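Local atomic coordinates of conserved hypothetical protein (Agrobacterium tumefaciens, PDB entry 2FEX), a protein that is of unknown function but belongs to the DJ-1/PfpI family, whose members share an alpha/beta fold related to class I glutaminase domains. Residues T2-A7 with A66-G71. Numbering follows the deposited sequence. Where two conformers were deposited one is given.
Sequences TRIAIA and ALVIPG
Ile4 and Val68 make the tight apolar contact between strands 3-7 and 66-69, neighbouring parallel strands inside the mixed sheet: their CG2 methyls meet at 3.6 Å, the side chains slanting across one another. With CG1 of Ile4 beside the backbone N (chi1 -64°), its CG2 falls anti to that N and points to Val68. Ile6 follows on the same face, its CG1 packing on Val68 CB and its CG2 on Pro70 CD, and Leu20 and Ala21 of helix 18-27 close over Val68 and Ile6. On the face of Ala5 and Leu67 the approaches are longer; Leu67 CD1 lies 4.2 Å from Ala5 CB and 4.3 Å from Ala7 CB. Ile69 also packs on Ala7, and on Ala103 and Leu107 of helix 102-109. Helices thus flank both faces, as in the alpha/beta sandwich of the DJ-1/PfpI family.

Three backbone hydrogen bonds join the strands. Ala66 O accepts from Ala5 N (2.9 Å), Ala5 O from Val68 N (2.8 Å) and Val68 O from Ala7 N (2.9 Å), so Ala5 is gripped through both its N and its O.

The Arg3 end is looser: Arg3 O stays 3.6 Å from Ala66 N, and in one modelled conformer the guanidinium leads away to a salt bridge with Glu31, while Arg3 N bonds to Asp65. At the other end amide pairing stops, yet Pro70 CD sits 3.2 Å from Ala7 O. Backbone bonding thus fixes the parallel register within an apolar core; where proline supplies no N-H for Ala7 O, a water within hydrogen-bonding distance of Ala7 O and Pro70 O can serve that oxygen.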
# COMPACT_ATOMS: atom_id res chain seq x y z
N THR A 2 13.94 4.61 16.75
CA THR A 2 13.79 5.42 15.56
C THR A 2 12.29 5.68 15.42
O THR A 2 11.49 4.77 15.62
CB THR A 2 14.30 4.67 14.29
OG1 THR A 2 15.71 4.44 14.42
CG2 THR A 2 14.03 5.46 13.07
N ARG A 3 11.93 6.92 15.07
CA ARG A 3 10.52 7.28 14.89
C ARG A 3 10.37 8.01 13.56
O ARG A 3 11.18 8.90 13.25
CB ARG A 3 10.05 8.22 16.00
CG ARG A 3 9.91 7.64 17.40
CD ARG A 3 9.38 8.76 18.36
NE ARG A 3 7.94 8.69 18.60
CZ ARG A 3 7.16 9.73 18.90
NH1 ARG A 3 7.66 10.97 18.99
NH2 ARG A 3 5.86 9.54 19.12
N ILE A 4 9.34 7.64 12.79
CA ILE A 4 9.17 8.23 11.48
C ILE A 4 7.77 8.81 11.49
O ILE A 4 6.82 8.10 11.83
CB ILE A 4 9.24 7.16 10.36
CG1 ILE A 4 10.68 6.51 10.33
CG2 ILE A 4 8.82 7.73 8.97
CD1 ILE A 4 10.81 5.37 9.23
N ALA A 5 7.63 10.06 11.06
CA ALA A 5 6.32 10.68 10.88
C ALA A 5 5.91 10.51 9.42
O ALA A 5 6.70 10.80 8.48
CB ALA A 5 6.40 12.19 11.20
N ILE A 6 4.67 10.09 9.23
CA ILE A 6 4.13 9.94 7.88
C ILE A 6 2.99 10.94 7.76
O ILE A 6 1.99 10.88 8.51
CB ILE A 6 3.64 8.49 7.61
CG1 ILE A 6 4.92 7.58 7.67
CG2 ILE A 6 2.93 8.48 6.22
CD1 ILE A 6 4.61 6.14 7.33
N ALA A 7 3.17 11.91 6.85
CA ALA A 7 2.23 13.03 6.75
C ALA A 7 1.16 12.68 5.72
O ALA A 7 1.35 12.89 4.50
CB ALA A 7 2.99 14.35 6.32
N ALA A 66 12.54 11.23 10.94
CA ALA A 66 12.28 11.37 9.49
C ALA A 66 10.86 11.81 9.27
O ALA A 66 9.96 11.44 10.04
CB ALA A 66 12.57 10.03 8.78
N LEU A 67 10.67 12.61 8.23
CA LEU A 67 9.34 13.06 7.80
C LEU A 67 9.12 12.51 6.40
O LEU A 67 9.88 12.78 5.45
CB LEU A 67 9.32 14.58 7.74
CG LEU A 67 8.10 15.20 7.09
CD1 LEU A 67 6.87 14.90 8.02
CD2 LEU A 67 8.30 16.73 6.92
N VAL A 68 8.08 11.70 6.25
CA VAL A 68 7.81 10.99 4.98
C VAL A 68 6.46 11.44 4.48
O VAL A 68 5.47 11.37 5.23
CB VAL A 68 7.80 9.46 5.19
CG1 VAL A 68 7.37 8.74 3.90
CG2 VAL A 68 9.20 8.99 5.63
N ILE A 69 6.44 11.96 3.26
CA ILE A 69 5.21 12.57 2.71
C ILE A 69 4.74 11.77 1.47
O ILE A 69 5.35 11.86 0.40
CB ILE A 69 5.43 14.07 2.38
CG1 ILE A 69 6.11 14.79 3.54
CG2 ILE A 69 4.09 14.69 2.00
CD1 ILE A 69 6.46 16.24 3.15
N PRO A 70 3.66 10.96 1.61
CA PRO A 70 3.14 10.27 0.42
C PRO A 70 2.42 11.26 -0.52
O PRO A 70 1.92 12.34 -0.09
CB PRO A 70 2.06 9.28 0.97
CG PRO A 70 1.62 9.98 2.32
CD PRO A 70 2.93 10.64 2.86
N GLY A 71 2.31 10.89 -1.79
CA GLY A 71 1.50 11.66 -2.71
C GLY A 71 0.02 11.35 -2.61
O GLY A 71 -0.44 10.81 -1.57
O HOH W 1 0.68 13.70 2.03